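2-dehydropantoate 2-reductase (Porphyromonas gingivalis, PDB 2QYT) probably catalyses the NADPH-dependent reduction of 2-dehydropantoate (ketopantoate) to (R)-pantoate, the second step from 3-methyl-2-oxobutanoate toward pantothenate. Local coordinates at residues 113-118 against 133-138; 168-173 against 188-193; 46-51 against 150-155. All coordinates share one frame; numbering follows the deposited sequence.

Contact 1: residues 113-118 against 133-138; sequences ILPLLN and TVVWKG
I113 holds segment 133-138 with both of its backbone polar atoms: its N donates to V134 O at 2.8 Å (N-H...O 164°), and its O accepts from W136 N at 2.8 Å (156°). Flanking V135 in this way is the pattern of a parallel bridge, and the two runs point nearly the same way. I113 CB lies 4.0 Å from V134 O, I113 CG1 is 4.0 Å from V134 CG1, and I113 CD1 ends 3.7 Å from V134 CG1; with CG1 beside the backbone N (chi1 -56°), the branch is aimed at V134. Further along, L114 CD2 reaches 3.4 Å from K137 O. P115 has no N-H to offer, so the pairing is not continued directly; a water accepts from G138 N at 3.0 Å and gives a weak bond to P115 O. Strand 111-115 is an edge strand of the parallel Rossmann-type sheet, at the far end from 73-75, and there L114 also pairs with I87 and F89 of the adjacent strand. Helix 122-126 packs on I113 and P115 through M126, whereas L114 and W136 meet L177 of helix 172-183.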
loop_
_atom_site.group_PDB
_atom_site.type_symbol
_atom_site.label_atom_id
_atom_site.label_comp_id
_atom_site.label_asym_id
_atom_site.label_seq_id
_atom_site.Cartn_x
_atom_site.Cartn_y
_atom_site.Cartn_z
ATOM N N ILE A 113 -12.076 4.683 1.678
ATOM C CA ILE A 113 -10.990 4.015 2.312
ATOM C C ILE A 113 -10.042 3.583 1.220
ATOM O O ILE A 113 -10.480 3.010 0.199
ATOM C CB ILE A 113 -11.468 2.784 3.119
ATOM C CG1 ILE A 113 -12.545 3.193 4.139
ATOM C CG2 ILE A 113 -10.316 2.137 3.830
ATOM C CD1 ILE A 113 -13.262 2.031 4.723
ATOM N N LEU A 114 -8.756 3.887 1.446
ATOM C CA LEU A 114 -7.635 3.524 0.585
ATOM C C LEU A 114 -6.657 2.585 1.308
ATOM O O LEU A 114 -5.844 3.045 2.095
ATOM C CB LEU A 114 -6.841 4.781 0.207
ATOM C CG LEU A 114 -6.900 5.293 -1.230
ATOM C CD1 LEU A 114 -5.946 6.459 -1.494
ATOM C CD2 LEU A 114 -6.573 4.102 -2.112
ATOM N N PRO A 115 -6.705 1.279 1.001
ATOM C CA PRO A 115 -5.662 0.423 1.528
ATOM C C PRO A 115 -4.391 0.620 0.695
ATOM O O PRO A 115 -4.423 0.519 -0.549
ATOM C CB PRO A 115 -6.231 -1.011 1.332
ATOM C CG PRO A 115 -7.610 -0.846 0.729
ATOM C CD PRO A 115 -7.645 0.526 0.141
ATOM N N LEU A 116 -3.284 0.928 1.351
ATOM C CA LEU A 116 -2.036 1.121 0.625
ATOM C C LEU A 116 -1.054 -0.063 0.772
ATOM O O LEU A 116 0.085 -0.009 0.294
ATOM C CB LEU A 116 -1.408 2.481 0.985
ATOM C CG LEU A 116 -2.347 3.700 0.776
ATOM C CD1 LEU A 116 -1.764 4.952 1.400
ATOM C CD2 LEU A 116 -2.729 3.905 -0.742
ATOM N N LEU A 117 -1.533 -1.141 1.373
ATOM C CA LEU A 117 -0.770 -2.352 1.709
ATOM C C LEU A 117 -0.491 -3.211 0.468
ATOM O O LEU A 117 -1.236 -3.167 -0.513
ATOM C CB LEU A 117 -1.579 -3.239 2.700
ATOM C CG LEU A 117 -2.373 -2.665 3.901
ATOM C CD1 LEU A 117 -3.424 -1.708 3.383
ATOM C CD2 LEU A 117 -3.039 -3.765 4.776
ATOM N N ASN A 118 0.566 -4.024 0.546
ATOM C CA ASN A 118 0.874 -4.979 -0.509
ATOM C C ASN A 118 -0.105 -6.127 -0.465
ATOM O O ASN A 118 -0.704 -6.405 0.573
ATOM C CB ASN A 118 2.304 -5.456 -0.376
ATOM C CG ASN A 118 3.304 -4.442 -0.923
ATOM O OD1 ASN A 118 3.120 -3.883 -2.026
ATOM N ND2 ASN A 118 4.374 -4.212 -0.176
ATOM N N THR A 133 -18.428 1.116 -3.090
ATOM C CA THR A 133 -18.282 2.496 -3.394
ATOM C C THR A 133 -17.357 3.130 -2.337
ATOM O O THR A 133 -16.689 4.113 -2.619
ATOM C CB THR A 133 -19.720 3.066 -3.447
ATOM O OG1 THR A 133 -19.981 3.634 -4.744
ATOM C CG2 THR A 133 -20.078 3.968 -2.251
ATOM N N VAL A 134 -17.307 2.529 -1.143
ATOM C CA VAL A 134 -16.523 3.047 0.006
ATOM C C VAL A 134 -15.015 2.698 -0.117
ATOM O O VAL A 134 -14.154 3.454 0.284
ATOM C CB VAL A 134 -17.098 2.528 1.381
ATOM C CG1 VAL A 134 -16.164 2.838 2.541
ATOM C CG2 VAL A 134 -18.489 3.116 1.671
ATOM N N VAL A 135 -14.701 1.554 -0.690
ATOM C CA VAL A 135 -13.316 1.087 -0.672
ATOM C C VAL A 135 -12.707 1.309 -2.057
ATOM O O VAL A 135 -13.203 0.785 -3.025
ATOM C CB VAL A 135 -13.218 -0.410 -0.202
ATOM C CG1 VAL A 135 -11.769 -0.940 -0.300
ATOM C CG2 VAL A 135 -13.816 -0.587 1.217
ATOM N N TRP A 136 -11.666 2.136 -2.138
ATOM C CA TRP A 136 -10.905 2.291 -3.366
ATOM C C TRP A 136 -9.658 1.394 -3.325
ATOM O O TRP A 136 -9.418 0.744 -2.342
ATOM C CB TRP A 136 -10.505 3.751 -3.545
ATOM C CG TRP A 136 -11.666 4.720 -3.819
ATOM C CD1 TRP A 136 -12.961 4.412 -4.220
ATOM C CD2 TRP A 136 -11.590 6.141 -3.783
ATOM N NE1 TRP A 136 -13.667 5.564 -4.422
ATOM C CE2 TRP A 136 -12.860 6.638 -4.139
ATOM C CE3 TRP A 136 -10.564 7.050 -3.452
ATOM C CZ2 TRP A 136 -13.145 8.017 -4.174
ATOM C CZ3 TRP A 136 -10.850 8.417 -3.486
ATOM C CH2 TRP A 136 -12.131 8.880 -3.839
ATOM N N LYS A 137 -8.906 1.332 -4.415
ATOM C CA LYS A 137 -7.696 0.527 -4.508
ATOM C C LYS A 137 -6.524 1.480 -4.557
ATOM O O LYS A 137 -6.632 2.568 -5.116
ATOM C CB LYS A 137 -7.707 -0.287 -5.796
ATOM C CG LYS A 137 -8.912 -1.169 -5.881
ATOM C CD LYS A 137 -8.803 -2.212 -6.948
ATOM C CE LYS A 137 -10.141 -2.927 -7.008
ATOM N NZ LYS A 137 -10.230 -3.870 -8.149
ATOM N N GLY A 138 -5.412 1.076 -3.971
ATOM C CA GLY A 138 -4.218 1.904 -4.012
ATOM C C GLY A 138 -2.960 1.078 -3.881
ATOM O O GLY A 138 -3.013 -0.069 -3.439
HETATM O O HOH W 1 -5.981 -1.584 -2.600
#

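Contact 2: residues 168-173 against 188-193; sequences PEQTDD and AYNPTD. With SO4 (sulfate ion), chain F.
Q170 extends its side chain toward N190 and T192, and these three residues account for most of the buried surface. The Q170 amide does the reaching: NE2 lies 3.1 Å from N190 O, but the N-H...O angle of 134° marks the bond as weak. A nearly eclipsed chi1 of -10° and a bend at chi2 bring the amide to this carbonyl. The side chains of Q170 and N190 run alongside one another with their ends pointing opposite ways, their amide planes 26° apart. Q170 CB is 3.9 Å from N190 OD1, so aliphatic carbon as well as amide lies alongside the asparagine. The N190 amide is engaged elsewhere: ND2 donates to E174 OE1 and to F163 O, tying it to helix 172-183 and to the end of strand 158-164. T192 packs against the amide end of Q170, its CB 4.3 Å from Q170 NE2. Its OG1, anti to the backbone N, lies 3.8 Å from P168 O, too long for a bond. Just past strand 188-189, N190 N donates to sulfate O3 at 2.9 Å; the ion probably comes from the crystallisation liquor. The contact lies at the surface, where strand 158-164, helix 172-183 and strand 188-189 form a beta-alpha-beta unit, and it brings the turn leading into the helix against the chain leaving the last strand. Its chemistry is polar and uneven: one weak hydrogen bond, from the Q170 amide to a backbone carbonyl, crosses directly, while E174 and F163 probably do more to set the asparagine's rotation.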
loop_
_atom_site.group_PDB
_atom_site.type_symbol
_atom_site.label_atom_id
_atom_site.label_comp_id
_atom_site.label_asym_id
_atom_site.label_seq_id
_atom_site.Cartn_x
_atom_site.Cartn_y
_atom_site.Cartn_z
ATOM N N PRO A 168 -15.164 3.715 -14.676
ATOM C CA PRO A 168 -14.717 4.193 -15.981
ATOM C C PRO A 168 -14.494 5.709 -16.052
ATOM O O PRO A 168 -13.730 6.176 -16.902
ATOM C CB PRO A 168 -15.863 3.790 -16.921
ATOM C CG PRO A 168 -16.803 2.947 -16.100
ATOM C CD PRO A 168 -16.592 3.342 -14.701
ATOM N N GLU A 169 -15.163 6.470 -15.187
ATOM C CA GLU A 169 -14.937 7.919 -15.117
ATOM C C GLU A 169 -14.649 8.333 -13.660
ATOM O O GLU A 169 -15.339 7.892 -12.707
ATOM C CB GLU A 169 -16.136 8.697 -15.705
ATOM C CG GLU A 169 -15.789 10.054 -16.366
ATOM C CD GLU A 169 -15.760 10.024 -17.914
ATOM O OE1 GLU A 169 -16.356 9.113 -18.549
ATOM O OE2 GLU A 169 -15.141 10.943 -18.510
ATOM N N GLN A 170 -13.625 9.168 -13.492
ATOM C CA GLN A 170 -13.169 9.539 -12.161
ATOM C C GLN A 170 -14.298 10.307 -11.405
ATOM O O GLN A 170 -15.034 11.112 -11.991
ATOM C CB GLN A 170 -11.808 10.259 -12.231
ATOM C CG GLN A 170 -11.169 10.184 -13.658
ATOM C CD GLN A 170 -9.751 9.558 -13.765
ATOM O OE1 GLN A 170 -8.875 10.122 -14.435
ATOM N NE2 GLN A 170 -9.541 8.382 -13.157
ATOM N N THR A 171 -14.490 9.993 -10.132
ATOM C CA THR A 171 -15.562 10.635 -9.369
ATOM C C THR A 171 -15.085 11.964 -8.750
ATOM O O THR A 171 -13.898 12.293 -8.774
ATOM C CB THR A 171 -16.160 9.693 -8.286
ATOM O OG1 THR A 171 -15.202 9.462 -7.247
ATOM C CG2 THR A 171 -16.573 8.356 -8.888
ATOM N N ASP A 172 -16.026 12.723 -8.212
ATOM C CA ASP A 172 -15.717 13.979 -7.548
ATOM C C ASP A 172 -14.825 13.772 -6.339
ATOM O O ASP A 172 -13.899 14.546 -6.139
ATOM C CB ASP A 172 -17.004 14.693 -7.119
ATOM C CG ASP A 172 -17.793 15.210 -8.294
ATOM O OD1 ASP A 172 -17.202 15.308 -9.411
ATOM O OD2 ASP A 172 -19.000 15.509 -8.101
ATOM N N ASP A 173 -15.129 12.747 -5.533
ATOM C CA ASP A 173 -14.334 12.425 -4.338
ATOM C C ASP A 173 -12.916 12.052 -4.767
ATOM O O ASP A 173 -11.975 12.405 -4.071
ATOM C CB ASP A 173 -14.964 11.308 -3.481
ATOM C CG ASP A 173 -16.075 11.823 -2.517
ATOM O OD1 ASP A 173 -16.340 13.056 -2.456
ATOM O OD2 ASP A 173 -16.695 10.980 -1.803
ATOM N N ALA A 188 1.014 11.773 -6.635
ATOM C CA ALA A 188 -0.230 11.015 -6.682
ATOM C C ALA A 188 -0.692 10.927 -8.105
ATOM O O ALA A 188 -0.571 11.881 -8.867
ATOM C CB ALA A 188 -1.280 11.675 -5.820
ATOM N N TYR A 189 -1.174 9.747 -8.471
ATOM C CA TYR A 189 -1.679 9.493 -9.795
ATOM C C TYR A 189 -2.965 8.715 -9.594
ATOM O O TYR A 189 -3.060 7.854 -8.698
ATOM C CB TYR A 189 -0.685 8.638 -10.604
ATOM C CG TYR A 189 0.737 9.202 -10.746
ATOM C CD1 TYR A 189 1.628 9.289 -9.657
ATOM C CD2 TYR A 189 1.214 9.583 -11.999
ATOM C CE1 TYR A 189 2.949 9.821 -9.845
ATOM C CE2 TYR A 189 2.496 10.068 -12.182
ATOM C CZ TYR A 189 3.343 10.195 -11.122
ATOM O OH TYR A 189 4.559 10.711 -11.409
ATOM N N ASN A 190 -3.953 9.016 -10.414
ATOM C CA ASN A 190 -5.275 8.442 -10.219
ATOM C C ASN A 190 -5.681 7.774 -11.521
ATOM O O ASN A 190 -6.539 8.268 -12.230
ATOM C CB ASN A 190 -6.260 9.550 -9.732
ATOM C CG ASN A 190 -7.723 9.131 -9.731
ATOM O OD1 ASN A 190 -8.586 9.963 -9.989
ATOM N ND2 ASN A 190 -8.019 7.882 -9.395
ATOM N N PRO A 191 -5.054 6.643 -11.847
ATOM C CA PRO A 191 -5.357 6.092 -13.137
ATOM C C PRO A 191 -6.682 5.363 -13.139
ATOM O O PRO A 191 -7.158 4.871 -12.119
ATOM C CB PRO A 191 -4.221 5.083 -13.346
ATOM C CG PRO A 191 -3.995 4.551 -11.924
ATOM C CD PRO A 191 -4.076 5.811 -11.115
ATOM N N THR A 192 -7.248 5.267 -14.320
ATOM C CA THR A 192 -8.491 4.566 -14.518
ATOM C C THR A 192 -8.318 3.042 -14.427
ATOM O O THR A 192 -9.187 2.323 -13.861
ATOM C CB THR A 192 -9.126 5.013 -15.860
ATOM O OG1 THR A 192 -10.463 4.537 -15.913
ATOM C CG2 THR A 192 -8.322 4.510 -17.080
ATOM N N ASP A 193 -7.195 2.563 -14.974
ATOM C CA ASP A 193 -6.788 1.167 -14.872
ATOM C C ASP A 193 -6.000 0.924 -13.585
ATOM O O ASP A 193 -4.874 0.410 -13.598
ATOM C CB ASP A 193 -6.022 0.702 -16.135
ATOM C CG ASP A 193 -4.761 1.540 -16.443
ATOM O OD1 ASP A 193 -4.702 2.754 -16.106
ATOM O OD2 ASP A 193 -3.826 0.969 -17.067
HETATM S S SO4 F . -2.714 11.481 -13.232
HETATM O O1 SO4 F . -2.210 12.845 -13.447
HETATM O O2 SO4 F . -1.623 10.517 -13.146
HETATM O O3 SO4 F . -3.524 11.423 -12.006
HETATM O O4 SO4 F . -3.563 11.141 -14.375
#

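Contact 3: residues 46-51 against 150-155; sequences GAHLEA and GLITLE
The imidazole of H48 meets G150 at its edge: G150 N lies 8° out of the ring plane and donates to ND1 at 2.9 Å, with an N-H...N angle of 158°. L151 N is also near that plane, 4.1 Å from H48 CE1, while I152 CD1 approaches H48 CE1 obliquely at 4.4 Å. Neither segment stacks on a ring face here. The CG is anti to the backbone N (chi1 -166°), which carries the ring away from the helix toward the strand. At the other ring nitrogen, NE2 is bonded to L16 O; as a carbonyl cannot donate, and ND1 is an acceptor, the pattern is consistent with a neutral ring protonated at NE2. One turn along, A51 CB closes on G150 N at 3.8 Å, so both side chains meet the amide end of G150. L16 belongs to the loop after strand 9-14, a glycine-rich stretch resembling the Rossmann dinucleotide-binding motif, and a sulfate, probably from the crystallisation liquor, lies close to the H48 side chain. Helix 46-55 thus abuts the start of strand 151-154, with H48 also touching L58 of strand 58-61 and K146 of strand 137-148, the strands that flank 151-154 in the mixed sheet.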
loop_
_atom_site.group_PDB
_atom_site.type_symbol
_atom_site.label_atom_id
_atom_site.label_comp_id
_atom_site.label_asym_id
_atom_site.label_seq_id
_atom_site.Cartn_x
_atom_site.Cartn_y
_atom_site.Cartn_z
ATOM N N GLY A 46 1.019 2.795 21.395
ATOM C CA GLY A 46 2.155 2.511 22.278
ATOM C C GLY A 46 3.220 3.590 22.363
ATOM O O GLY A 46 2.904 4.787 22.484
ATOM N N ALA A 47 4.483 3.151 22.298
ATOM C CA ALA A 47 5.661 4.023 22.316
ATOM C C ALA A 47 5.714 4.972 21.164
ATOM O O ALA A 47 6.133 6.110 21.326
ATOM C CB ALA A 47 6.967 3.192 22.381
ATOM N N HIS A 48 5.323 4.496 19.991
ATOM C CA HIS A 48 5.238 5.342 18.816
ATOM C C HIS A 48 4.262 6.509 19.111
ATOM O O HIS A 48 4.652 7.673 19.076
ATOM C CB HIS A 48 4.783 4.507 17.634
ATOM C CG HIS A 48 4.959 5.169 16.305
ATOM N ND1 HIS A 48 6.057 5.954 15.993
ATOM C CD2 HIS A 48 4.198 5.120 15.186
ATOM C CE1 HIS A 48 5.957 6.363 14.739
ATOM N NE2 HIS A 48 4.814 5.907 14.243
ATOM N N LEU A 49 3.024 6.179 19.451
ATOM C CA LEU A 49 2.057 7.176 19.931
ATOM C C LEU A 49 2.634 8.085 21.013
ATOM O O LEU A 49 2.524 9.320 20.914
ATOM C CB LEU A 49 0.765 6.514 20.450
ATOM C CG LEU A 49 -0.213 7.426 21.212
ATOM C CD1 LEU A 49 -0.772 8.488 20.231
ATOM C CD2 LEU A 49 -1.360 6.625 21.826
ATOM N N GLU A 50 3.247 7.509 22.051
ATOM C CA GLU A 50 3.777 8.356 23.137
ATOM C C GLU A 50 4.911 9.319 22.718
ATOM O O GLU A 50 4.946 10.473 23.187
ATOM C CB GLU A 50 4.130 7.542 24.398
ATOM C CG GLU A 50 2.836 7.054 25.162
ATOM C CD GLU A 50 1.752 8.198 25.419
ATOM O OE1 GLU A 50 2.137 9.252 26.026
ATOM O OE2 GLU A 50 0.534 8.044 25.016
ATOM N N ALA A 51 5.818 8.858 21.845
ATOM C CA ALA A 51 6.923 9.686 21.374
ATOM C C ALA A 51 6.420 10.833 20.481
ATOM O O ALA A 51 6.961 11.940 20.514
ATOM C CB ALA A 51 7.919 8.851 20.601
ATOM N N GLY A 150 8.295 7.400 17.086
ATOM C CA GLY A 150 8.139 8.758 16.581
ATOM C C GLY A 150 8.974 9.157 15.382
ATOM O O GLY A 150 9.059 10.361 15.068
ATOM N N LEU A 151 9.582 8.179 14.698
ATOM C CA LEU A 151 10.516 8.519 13.610
ATOM C C LEU A 151 10.323 7.644 12.398
ATOM O O LEU A 151 10.359 6.419 12.501
ATOM C CB LEU A 151 11.981 8.429 14.095
ATOM C CG LEU A 151 13.082 8.737 13.042
ATOM C CD1 LEU A 151 13.093 10.255 12.662
ATOM C CD2 LEU A 151 14.513 8.263 13.434
ATOM N N ILE A 152 10.155 8.278 11.247
ATOM C CA ILE A 152 10.158 7.607 9.959
ATOM C C ILE A 152 11.459 7.961 9.232
ATOM O O ILE A 152 11.885 9.143 9.188
ATOM C CB ILE A 152 8.954 8.053 9.047
ATOM C CG1 ILE A 152 7.610 7.970 9.819
ATOM C CG2 ILE A 152 8.856 7.214 7.814
ATOM C CD1 ILE A 152 7.378 6.588 10.530
ATOM N N THR A 153 12.072 6.940 8.645
ATOM C CA THR A 153 13.230 7.134 7.805
ATOM C C THR A 153 12.907 6.649 6.387
ATOM O O THR A 153 12.380 5.537 6.211
ATOM C CB THR A 153 14.414 6.298 8.333
ATOM O OG1 THR A 153 14.671 6.725 9.684
ATOM C CG2 THR A 153 15.674 6.462 7.453
ATOM N N LEU A 154 13.186 7.499 5.407
ATOM C CA LEU A 154 13.209 7.105 4.011
ATOM C C LEU A 154 14.607 6.916 3.552
ATOM O O LEU A 154 15.494 7.769 3.753
ATOM C CB LEU A 154 12.561 8.138 3.096
ATOM C CG LEU A 154 11.045 8.197 2.976
ATOM C CD1 LEU A 154 10.439 8.518 4.314
ATOM C CD2 LEU A 154 10.670 9.266 1.908
ATOM N N GLU A 155 14.835 5.815 2.867
ATOM C CA GLU A 155 16.173 5.614 2.438
ATOM C C GLU A 155 16.375 6.279 1.083
ATOM O O GLU A 155 17.486 6.401 0.614
ATOM C CB GLU A 155 16.534 4.131 2.476
ATOM C CG GLU A 155 15.775 3.293 1.558
ATOM C CD GLU A 155 16.277 1.856 1.595
ATOM O OE1 GLU A 155 16.126 1.201 2.668
ATOM O OE2 GLU A 155 16.802 1.411 0.551
#

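Contact 1 is the core member, all of its touching residues buried, whereas contact 2 is at the surface and contact 3 is partly buried. All three reach the mixed sheet that includes strands 137-148, 151-154 and 188-189. Contact 1 joins it to the parallel sheet, contact 2 joins loops at one end of the beta-alpha-beta unit, and contact 3 brings a helix to it, on the opposite side of the chain's centre from contact 2 (centres about 32 Å apart). Contacts 1 and 2 touch: W136 CH2 is 3.4 Å from D173 C. The chemistry follows the place: straight backbone bonds with apolar packing in contact 1, a weak hydrogen bond from a glutamine amide in contact 2, and an imidazole-to-backbone bond in contact 3.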